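Local coordinates for protein putative hydrolase (Chloroflexus aurantiacus J-10-fl, PDB 3CMN) that is probably a zincin-like metallopeptidase, a putative hydrolase expected to cleave peptide bonds with the help of a zinc ion, at residues Arg45-Tyr48 and Ala49-Ala53; Gln285-Gln288 and Gln289-Gln292; Met299-Gln302 and Met303-Leu307; Gly356-Ile359 and Val360-Arg364. One frame throughout, in Å; residues are numbered along the deposited sequence.

Contact 1: residues Arg45-Tyr48 and Ala49-Ala53; sequences REQY and ARMVA
Along one side of the α-helix 41-63, Q47, extended toward helix 174-193, is met by two side chains of the following turn, R50 and M51. M51 runs alongside Q47 in the same direction, and its methyl CE ends 3.6 Å from Q47 NE2 and 3.7 Å from Q47 CG, so the thioether chain lines the aliphatic part of the glutamine. R50 comes across instead. With chi1 at 69° its CG sits between the backbone N and the carbonyl carbon, which turns the chain back over the preceding turn: R50 CG is 3.0 Å from Q47 O, and R50 NH1 lies 3.6 Å from Q47 CA. The guanidinium has Q47 O over one face, and its plane is 31° from that of the Q47 amide. R50 NH2 forms a salt bridge with E175, and the Q47 amide is hydrogen-bonded through NE2 to D174 and through OE1 to R44. Below them M51 N gives its hydrogen to Q47 O at 2.9 Å and V52 N to Y48 O at 2.9 Å. Y48, its ring stacked with F158, and V52 turn inward. This is the i to i+3 and i+4 pattern of an amphipathic helix, here lying against helix 174-193, which carries an HExxH sequence.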
loop_
_atom_site.group_PDB
_atom_site.type_symbol
_atom_site.label_atom_id
_atom_site.label_comp_id
_atom_site.label_asym_id
_atom_site.label_seq_id
_atom_site.Cartn_x
_atom_site.Cartn_y
_atom_site.Cartn_z
ATOM N N ARG A 45 -11.002 -13.357 13.329
ATOM C CA ARG A 45 -11.272 -13.820 11.972
ATOM C C ARG A 45 -12.730 -13.497 11.648
ATOM O O ARG A 45 -13.047 -13.104 10.528
ATOM C CB ARG A 45 -11.069 -15.335 11.846
ATOM C CG ARG A 45 -9.729 -15.859 12.310
ATOM C CD ARG A 45 -9.531 -17.338 11.949
ATOM N NE ARG A 45 -8.947 -17.476 10.616
ATOM C CZ ARG A 45 -9.608 -17.269 9.484
ATOM N NH1 ARG A 45 -10.885 -16.931 9.511
ATOM N NH2 ARG A 45 -8.978 -17.354 8.324
ATOM N N GLU A 46 -13.616 -13.688 12.628
ATOM C CA GLU A 46 -15.044 -13.397 12.464
ATOM C C GLU A 46 -15.224 -11.934 12.120
ATOM O O GLU A 46 -15.887 -11.578 11.151
ATOM C CB GLU A 46 -15.820 -13.654 13.762
ATOM C CG GLU A 46 -15.982 -15.108 14.194
ATOM C CD GLU A 46 -17.107 -15.818 13.468
ATOM O OE1 GLU A 46 -17.516 -16.905 13.927
ATOM O OE2 GLU A 46 -17.585 -15.297 12.437
ATOM N N GLN A 47 -14.627 -11.086 12.943
ATOM C CA GLN A 47 -14.723 -9.645 12.785
ATOM C C GLN A 47 -14.291 -9.205 11.397
ATOM O O GLN A 47 -15.067 -8.581 10.672
ATOM C CB GLN A 47 -13.881 -8.965 13.862
ATOM C CG GLN A 47 -14.030 -7.463 13.969
ATOM C CD GLN A 47 -13.111 -6.889 15.022
ATOM O OE1 GLN A 47 -12.171 -7.560 15.468
ATOM N NE2 GLN A 47 -13.361 -5.646 15.423
ATOM N N TYR A 48 -13.054 -9.537 11.024
ATOM C CA TYR A 48 -12.525 -9.169 9.705
ATOM C C TYR A 48 -13.346 -9.779 8.572
ATOM O O TYR A 48 -13.619 -9.116 7.567
ATOM C CB TYR A 48 -11.056 -9.604 9.551
ATOM C CG TYR A 48 -10.081 -8.786 10.355
ATOM C CD1 TYR A 48 -9.269 -9.381 11.313
ATOM C CD2 TYR A 48 -9.982 -7.419 10.171
ATOM C CE1 TYR A 48 -8.387 -8.624 12.071
ATOM C CE2 TYR A 48 -9.105 -6.653 10.920
ATOM C CZ TYR A 48 -8.314 -7.261 11.872
ATOM O OH TYR A 48 -7.479 -6.482 12.638
ATOM N N ALA A 49 -13.744 -11.037 8.735
ATOM C CA ALA A 49 -14.526 -11.706 7.702
ATOM C C ALA A 49 -15.778 -10.907 7.375
ATOM O O ALA A 49 -16.091 -10.680 6.203
ATOM C CB ALA A 49 -14.909 -13.108 8.149
ATOM N N ARG A 50 -16.497 -10.473 8.406
ATOM C CA ARG A 50 -17.707 -9.711 8.162
ATOM C C ARG A 50 -17.401 -8.288 7.714
ATOM O O ARG A 50 -18.162 -7.710 6.946
ATOM C CB ARG A 50 -18.610 -9.701 9.397
ATOM C CG ARG A 50 -18.060 -8.912 10.565
ATOM C CD ARG A 50 -19.161 -8.528 11.534
ATOM N NE ARG A 50 -18.781 -7.319 12.248
ATOM C CZ ARG A 50 -18.148 -7.315 13.410
ATOM N NH1 ARG A 50 -17.842 -8.458 14.001
ATOM N NH2 ARG A 50 -17.769 -6.170 13.954
ATOM N N MET A 51 -16.298 -7.705 8.181
ATOM C CA MET A 51 -15.969 -6.345 7.754
ATOM C C MET A 51 -15.606 -6.307 6.253
ATOM O O MET A 51 -15.822 -5.291 5.593
ATOM C CB MET A 51 -14.819 -5.751 8.592
ATOM C CG MET A 51 -15.096 -5.631 10.094
ATOM S SD MET A 51 -13.806 -4.757 10.946
ATOM C CE MET A 51 -14.692 -4.163 12.397
ATOM N N VAL A 52 -15.051 -7.399 5.718
ATOM C CA VAL A 52 -14.712 -7.442 4.297
ATOM C C VAL A 52 -15.973 -7.754 3.475
ATOM O O VAL A 52 -16.127 -7.258 2.361
ATOM C CB VAL A 52 -13.615 -8.517 3.945
ATOM C CG1 VAL A 52 -12.332 -8.267 4.718
ATOM C CG2 VAL A 52 -14.126 -9.902 4.207
ATOM N N ALA A 53 -16.876 -8.565 4.032
ATOM C CA ALA A 53 -18.121 -8.922 3.345
ATOM C C ALA A 53 -18.931 -7.666 3.071
ATOM O O ALA A 53 -19.605 -7.547 2.050
ATOM C CB ALA A 53 -18.936 -9.882 4.192
#

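Contact 2: residues Gln285-Gln288 and Gln289-Gln292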
loop_
_atom_site.group_PDB
_atom_site.type_symbol
_atom_site.label_atom_id
_atom_site.label_comp_id
_atom_site.label_asym_id
_atom_site.label_seq_id
_atom_site.Cartn_x
_atom_site.Cartn_y
_atom_site.Cartn_z
ATOM N N GLN A 285 -11.961 11.401 14.362
ATOM C CA GLN A 285 -11.011 11.071 15.421
ATOM C C GLN A 285 -9.810 10.290 14.881
ATOM O O GLN A 285 -8.651 10.649 15.131
ATOM C CB GLN A 285 -11.696 10.225 16.504
ATOM C CG GLN A 285 -12.514 11.006 17.539
ATOM C CD GLN A 285 -13.754 11.669 16.960
ATOM O OE1 GLN A 285 -14.577 11.017 16.323
ATOM N NE2 GLN A 285 -13.894 12.973 17.191
ATOM N N ILE A 286 -10.101 9.219 14.144
ATOM C CA ILE A 286 -9.068 8.355 13.578
ATOM C C ILE A 286 -8.146 9.109 12.633
ATOM O O ILE A 286 -6.928 9.122 12.826
ATOM C CB ILE A 286 -9.695 7.149 12.825
ATOM C CG1 ILE A 286 -10.571 6.339 13.779
ATOM C CG2 ILE A 286 -8.603 6.256 12.257
ATOM C CD1 ILE A 286 -11.365 5.258 13.095
ATOM N N GLU A 287 -8.727 9.731 11.613
ATOM C CA GLU A 287 -7.940 10.485 10.649
ATOM C C GLU A 287 -6.966 11.400 11.379
ATOM O O GLU A 287 -5.807 11.523 10.985
ATOM C CB GLU A 287 -8.853 11.305 9.732
ATOM C CG GLU A 287 -9.632 10.482 8.698
ATOM C CD GLU A 287 -8.743 9.533 7.892
ATOM O OE1 GLU A 287 -7.544 9.836 7.703
ATOM O OE2 GLU A 287 -9.244 8.483 7.431
ATOM N N GLN A 288 -7.436 12.018 12.461
ATOM C CA GLN A 288 -6.604 12.913 13.264
ATOM C C GLN A 288 -5.447 12.152 13.893
ATOM O O GLN A 288 -4.278 12.488 13.690
ATOM C CB GLN A 288 -7.424 13.544 14.386
ATOM C CG GLN A 288 -8.597 14.361 13.916
ATOM C CD GLN A 288 -9.455 14.821 15.069
ATOM O OE1 GLN A 288 -8.982 15.521 15.967
ATOM N NE2 GLN A 288 -10.724 14.423 15.060
ATOM N N GLN A 289 -5.795 11.129 14.667
ATOM C CA GLN A 289 -4.823 10.290 15.367
ATOM C C GLN A 289 -3.840 9.530 14.475
ATOM O O GLN A 289 -2.652 9.433 14.777
ATOM C CB GLN A 289 -5.569 9.274 16.243
ATOM C CG GLN A 289 -6.299 9.891 17.413
ATOM C CD GLN A 289 -5.344 10.466 18.431
ATOM O OE1 GLN A 289 -4.662 9.730 19.146
ATOM N NE2 GLN A 289 -5.276 11.785 18.498
ATOM N N ILE A 290 -4.347 8.987 13.379
ATOM C CA ILE A 290 -3.532 8.200 12.468
ATOM C C ILE A 290 -2.612 9.030 11.554
ATOM O O ILE A 290 -1.754 8.485 10.861
ATOM C CB ILE A 290 -4.455 7.279 11.624
ATOM C CG1 ILE A 290 -3.666 6.082 11.109
ATOM C CG2 ILE A 290 -5.079 8.058 10.488
ATOM C CD1 ILE A 290 -3.060 5.227 12.221
ATOM N N ALA A 291 -2.777 10.346 11.577
ATOM C CA ALA A 291 -1.973 11.238 10.745
ATOM C C ALA A 291 -0.467 10.935 10.745
ATOM O O ALA A 291 0.143 10.785 9.680
ATOM C CB ALA A 291 -2.209 12.685 11.165
ATOM N N GLN A 292 0.132 10.846 11.928
ATOM C CA GLN A 292 1.564 10.581 12.012
ATOM C C GLN A 292 1.940 9.171 11.558
ATOM O O GLN A 292 3.028 8.958 11.024
ATOM C CB GLN A 292 2.089 10.815 13.437
ATOM C CG GLN A 292 3.601 10.606 13.549
ATOM C CD GLN A 292 4.146 10.799 14.952
ATOM O OE1 GLN A 292 4.047 11.884 15.529
ATOM N NE2 GLN A 292 4.734 9.743 15.508
#
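I290 N donates to I286 O at 2.6 Å, the shortest hydrogen bond across this turn, and a nearly straight one at 172°. It is an i to i+4 bond of the long α-helix 283-307, with Q289 N to Q285 O, 2.9 Å, as its regular neighbour one residue earlier. The next step is less regular. A291 N makes a bond of the i to i+3 kind to Q288 O, at 3.4 Å and weak, and the I290 psi of -8° lies well away from the values of the preceding turn, so the helix is locally distorted here.

The side chains that carry the contact are I286, E287 and I290, on the flank turned to helix 174-193. I286 and I290 both touch W180 of that helix, and between themselves they meet through I286 CG2 and I290 CB at 4.3 Å, a light apolar contact. I290 CG2 sits between its own backbone N and carbonyl carbon, and from there it lies 3.6 Å from E287 O. The E287 chain crosses that of I290 at a slant and folds at chi2, -51°, which carries OE1 to within 4.1 Å of I290 CG2. Its other oxygen, OE2, accepts a hydrogen bond from W180 NE1, so one tryptophan is used twice, through its indole nitrogen by the carboxylate and by contact with the two isoleucines. Helix 174-193 also carries the HExxH sequence, in zincins the zinc-binding motif, and the E287 side chain lies near that sequence without touching it. On the more exposed side of the helix, Q289 CG stands 3.4 Å from Q285 O.

Contact 3: residues Met299-Gln302 and Met303-Leu307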
loop_
_atom_site.group_PDB
_atom_site.type_symbol
_atom_site.label_atom_id
_atom_site.label_comp_id
_atom_site.label_asym_id
_atom_site.label_seq_id
_atom_site.Cartn_x
_atom_site.Cartn_y
_atom_site.Cartn_z
ATOM N N MET A 299 7.226 6.867 4.661
ATOM C CA MET A 299 8.677 6.855 4.752
ATOM C C MET A 299 9.225 5.442 4.617
ATOM O O MET A 299 10.218 5.219 3.926
ATOM C CB MET A 299 9.128 7.477 6.076
ATOM C CG MET A 299 8.704 8.927 6.227
ATOM S SD MET A 299 9.255 9.692 7.768
ATOM C CE MET A 299 8.284 8.777 8.974
ATOM N N LEU A 300 8.574 4.488 5.268
ATOM C CA LEU A 300 9.021 3.104 5.204
ATOM C C LEU A 300 8.759 2.495 3.825
ATOM O O LEU A 300 9.518 1.644 3.361
ATOM C CB LEU A 300 8.335 2.275 6.296
ATOM C CG LEU A 300 8.584 2.680 7.762
ATOM C CD1 LEU A 300 7.651 1.880 8.660
ATOM C CD2 LEU A 300 10.047 2.444 8.163
ATOM N N ASP A 301 7.686 2.925 3.169
ATOM C CA ASP A 301 7.384 2.418 1.834
ATOM C C ASP A 301 8.479 2.908 0.884
ATOM O O ASP A 301 8.922 2.201 -0.015
ATOM C CB ASP A 301 6.013 2.908 1.371
ATOM C CG ASP A 301 5.538 2.201 0.120
ATOM O OD1 ASP A 301 5.962 1.048 -0.126
ATOM O OD2 ASP A 301 4.722 2.793 -0.613
ATOM N N GLN A 302 8.921 4.131 1.110
ATOM C CA GLN A 302 9.974 4.713 0.307
ATOM C C GLN A 302 11.299 3.988 0.581
ATOM O O GLN A 302 12.057 3.671 -0.347
ATOM C CB GLN A 302 10.108 6.179 0.664
ATOM C CG GLN A 302 11.154 6.891 -0.129
ATOM C CD GLN A 302 11.244 8.333 0.271
ATOM O OE1 GLN A 302 12.311 8.818 0.629
ATOM N NE2 GLN A 302 10.116 9.031 0.227
ATOM N N MET A 303 11.561 3.744 1.867
ATOM C CA MET A 303 12.757 3.044 2.330
ATOM C C MET A 303 12.919 1.727 1.580
ATOM O O MET A 303 14.029 1.373 1.171
ATOM C CB MET A 303 12.650 2.774 3.844
ATOM C CG MET A 303 13.815 1.993 4.498
ATOM S SD MET A 303 13.946 0.200 4.184
ATOM C CE MET A 303 12.669 -0.451 5.234
ATOM N N VAL A 304 11.817 1.003 1.403
ATOM C CA VAL A 304 11.860 -0.275 0.699
ATOM C C VAL A 304 12.266 -0.091 -0.766
ATOM O O VAL A 304 12.939 -0.944 -1.333
ATOM C CB VAL A 304 10.497 -1.013 0.761
ATOM C CG1 VAL A 304 10.644 -2.417 0.218
ATOM C CG2 VAL A 304 9.992 -1.064 2.186
ATOM N N PHE A 305 11.854 1.014 -1.385
ATOM C CA PHE A 305 12.230 1.263 -2.776
ATOM C C PHE A 305 13.739 1.480 -2.884
ATOM O O PHE A 305 14.408 0.855 -3.705
ATOM C CB PHE A 305 11.502 2.489 -3.350
ATOM C CG PHE A 305 10.085 2.213 -3.792
ATOM C CD1 PHE A 305 9.021 2.345 -2.904
ATOM C CD2 PHE A 305 9.814 1.816 -5.102
ATOM C CE1 PHE A 305 7.706 2.085 -3.315
ATOM C CE2 PHE A 305 8.506 1.555 -5.521
ATOM C CZ PHE A 305 7.453 1.690 -4.626
ATOM N N ARG A 306 14.269 2.364 -2.046
ATOM C CA ARG A 306 15.694 2.688 -2.051
ATOM C C ARG A 306 16.578 1.504 -1.701
ATOM O O ARG A 306 17.678 1.365 -2.227
ATOM C CB ARG A 306 15.964 3.811 -1.068
ATOM C CG ARG A 306 15.196 5.073 -1.370
ATOM C CD ARG A 306 15.116 5.891 -0.119
ATOM N NE ARG A 306 14.520 7.199 -0.335
ATOM C CZ ARG A 306 15.029 8.130 -1.136
ATOM N NH1 ARG A 306 16.146 7.901 -1.814
ATOM N NH2 ARG A 306 14.438 9.313 -1.232
ATOM N N LEU A 307 16.096 0.665 -0.791
ATOM C CA LEU A 307 16.818 -0.524 -0.367
ATOM C C LEU A 307 17.046 -1.440 -1.572
ATOM O O LEU A 307 18.142 -1.974 -1.770
ATOM C CB LEU A 307 15.999 -1.253 0.698
ATOM C CG LEU A 307 16.558 -2.553 1.280
ATOM C CD1 LEU A 307 17.927 -2.306 1.913
ATOM C CD2 LEU A 307 15.578 -3.098 2.302
#
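M303 N, V304 N and R306 N bond to M299 O, L300 O and Q302 O, three i to i+4 bonds of an α-helix; F305 N, among them, is held only weakly. On one side Q302 and R306 stand next to each other, pointing the same way. Q302 OE1 takes two hydrogens from the arginine, from NE and from NH2, both at 2.9 Å, and it lies in the guanidinium plane. Seen from the amide, the two donors differ: NE is tilted only 19° from the carbonyl plane, while NH2 stands well above it, the two flat groups being 58° apart. Q302 extends fully to get there, with CG opposite its backbone N, chi1 -179°. The whole pair belongs to the last turns of helix 283-307, where R306 NH1 also forms a salt bridge with D311. With an alanine at R306, Q302 OE1 would lose both donors; D311 would probably be left without this salt bridge and the glutamine amide set freer to turn. Round the helix, D301 and F305 also run side by side, with D301 OD1 3.8 Å from F305 CE1. D301 OD2 is hydrogen-bonded to S145 OG of helix 145-148, a helix that F305 touches as well.

Contact 4: residues Gly356-Ile359 and Val360-Arg364; sequences GQWI and VRMDR
The W358 indole carries M362 CG over one face of its six-membered ring, 3.4 Å from the centroid and 13° off the ring normal, a CH-pi contact. M362 SD follows at a slant, 4.4 Å from the centroid of the five-membered ring, so the pair is also a Met-aromatic contact, four residues apart on helix 355-363. M362 folds at chi2, -48°, and at chi3, which keeps its sulfur beside the indole. R361 approaches obliquely, NH2 lying 3.6 Å from W358 CD1 with the two planes 81° apart. Its guanidinium is held mainly by E351, through a salt bridge from NE, and by E344 O. The indole itself is fixed by a hydrogen bond from NE1 to N345 O and meets F323 of helix 319-331 edge-to-face. A leucine in place of W358 would remove the indole, and would probably leave N345 O without its donor, M362 without the ring surface it lies on and a gap beside F323. Beneath the side chains M362 N bonds to W358 O at 2.9 Å. On another side of the helix I359 packs on helix 319-331 through V327 and A330. There D363, whose OD1 is salt-bridged to R331, brings OD2 to 4.3 Å from I359 CG2.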
loop_
_atom_site.group_PDB
_atom_site.type_symbol
_atom_site.label_atom_id
_atom_site.label_comp_id
_atom_site.label_asym_id
_atom_site.label_seq_id
_atom_site.Cartn_x
_atom_site.Cartn_y
_atom_site.Cartn_z
ATOM N N GLY A 356 -5.694 21.159 -12.548
ATOM C CA GLY A 356 -6.191 21.827 -13.739
ATOM C C GLY A 356 -5.594 21.287 -15.023
ATOM O O GLY A 356 -6.322 20.982 -15.969
ATOM N N GLN A 357 -4.268 21.174 -15.056
ATOM C CA GLN A 357 -3.554 20.662 -16.226
ATOM C C GLN A 357 -4.129 19.310 -16.636
ATOM O O GLN A 357 -4.335 19.032 -17.816
ATOM C CB GLN A 357 -2.062 20.490 -15.908
ATOM C CG GLN A 357 -1.118 21.216 -16.860
ATOM C CD GLN A 357 0.345 20.833 -16.649
ATOM O OE1 GLN A 357 0.756 19.706 -16.938
ATOM N NE2 GLN A 357 1.132 21.773 -16.136
ATOM N N TRP A 358 -4.385 18.467 -15.642
ATOM C CA TRP A 358 -4.914 17.136 -15.892
ATOM C C TRP A 358 -6.343 17.168 -16.430
ATOM O O TRP A 358 -6.686 16.418 -17.351
ATOM C CB TRP A 358 -4.882 16.312 -14.604
ATOM C CG TRP A 358 -5.304 14.892 -14.802
ATOM C CD1 TRP A 358 -4.520 13.853 -15.219
ATOM C CD2 TRP A 358 -6.613 14.344 -14.573
ATOM N NE1 TRP A 358 -5.258 12.692 -15.257
ATOM C CE2 TRP A 358 -6.544 12.964 -14.867
ATOM C CE3 TRP A 358 -7.835 14.887 -14.150
ATOM C CZ2 TRP A 358 -7.646 12.117 -14.747
ATOM C CZ3 TRP A 358 -8.936 14.045 -14.029
ATOM C CH2 TRP A 358 -8.834 12.670 -14.328
ATOM N N ILE A 359 -7.175 18.027 -15.845
ATOM C CA ILE A 359 -8.566 18.134 -16.268
ATOM C C ILE A 359 -8.622 18.554 -17.730
ATOM O O ILE A 359 -9.390 18.000 -18.517
ATOM C CB ILE A 359 -9.344 19.124 -15.356
ATOM C CG1 ILE A 359 -9.390 18.556 -13.932
ATOM C CG2 ILE A 359 -10.768 19.347 -15.878
ATOM C CD1 ILE A 359 -10.191 19.384 -12.947
ATOM N N VAL A 360 -7.772 19.505 -18.098
ATOM C CA VAL A 360 -7.710 19.975 -19.468
ATOM C C VAL A 360 -7.261 18.840 -20.394
ATOM O O VAL A 360 -7.910 18.556 -21.405
ATOM C CB VAL A 360 -6.734 21.167 -19.590
ATOM C CG1 VAL A 360 -6.556 21.562 -21.038
ATOM C CG2 VAL A 360 -7.262 22.339 -18.798
ATOM N N ARG A 361 -6.159 18.183 -20.041
ATOM C CA ARG A 361 -5.645 17.084 -20.853
ATOM C C ARG A 361 -6.675 15.972 -21.052
ATOM O O ARG A 361 -6.738 15.372 -22.128
ATOM C CB ARG A 361 -4.371 16.502 -20.227
ATOM C CG ARG A 361 -3.711 15.396 -21.059
ATOM C CD ARG A 361 -2.276 15.122 -20.603
ATOM N NE ARG A 361 -2.187 14.536 -19.267
ATOM C CZ ARG A 361 -2.259 13.229 -19.004
ATOM N NH1 ARG A 361 -2.426 12.340 -19.982
ATOM N NH2 ARG A 361 -2.156 12.803 -17.751
ATOM N N MET A 362 -7.477 15.682 -20.027
ATOM C CA MET A 362 -8.484 14.631 -20.163
ATOM C C MET A 362 -9.568 15.075 -21.128
ATOM O O MET A 362 -10.162 14.247 -21.815
ATOM C CB MET A 362 -9.124 14.270 -18.812
ATOM C CG MET A 362 -8.238 13.452 -17.852
ATOM S SD MET A 362 -7.419 12.020 -18.566
ATOM C CE MET A 362 -8.592 10.913 -18.602
ATOM N N ASP A 363 -9.817 16.385 -21.167
ATOM C CA ASP A 363 -10.818 16.980 -22.046
ATOM C C ASP A 363 -10.437 16.831 -23.505
ATOM O O ASP A 363 -11.293 16.598 -24.357
ATOM C CB ASP A 363 -10.990 18.468 -21.740
ATOM C CG ASP A 363 -11.886 18.713 -20.557
ATOM O OD1 ASP A 363 -12.576 17.759 -20.153
ATOM O OD2 ASP A 363 -11.913 19.858 -20.043
ATOM N N ARG A 364 -9.148 16.982 -23.784
ATOM C CA ARG A 364 -8.637 16.873 -25.136
ATOM C C ARG A 364 -8.661 15.444 -25.641
ATOM O O ARG A 364 -8.411 15.197 -26.820
ATOM C CB ARG A 364 -7.223 17.449 -25.194
ATOM C CG ARG A 364 -7.242 18.925 -24.887
ATOM C CD ARG A 364 -5.877 19.569 -24.736
ATOM N NE ARG A 364 -6.061 20.957 -24.308
ATOM C CZ ARG A 364 -5.084 21.773 -23.919
ATOM N NH1 ARG A 364 -3.822 21.356 -23.894
ATOM N NH2 ARG A 364 -5.372 23.020 -23.556
#

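Overall arrangement
All four contacts are local turns of helices, and each mixes buried with exposed residues. Contacts 2 and 3 share helix 283-307, their centres 22 Å apart. Contact 3 is the most central, 12 Å from the centre of the chain, and contact 4 the most peripheral at 27 Å, on the C-terminal helix. Contacts 1 and 2 both lean on helix 174-193, contact 1 through polar bonds from Q47 and R50 to the carboxylates of D174 and E175, contact 2 largely through one tryptophan. The chemistry differs accordingly: a glutamine flanked by arginine and methionine in contact 1, isoleucines beside a carboxylate in contact 2, an arginine-glutamine grip in contact 3, and an indole-thioether pair in contact 4.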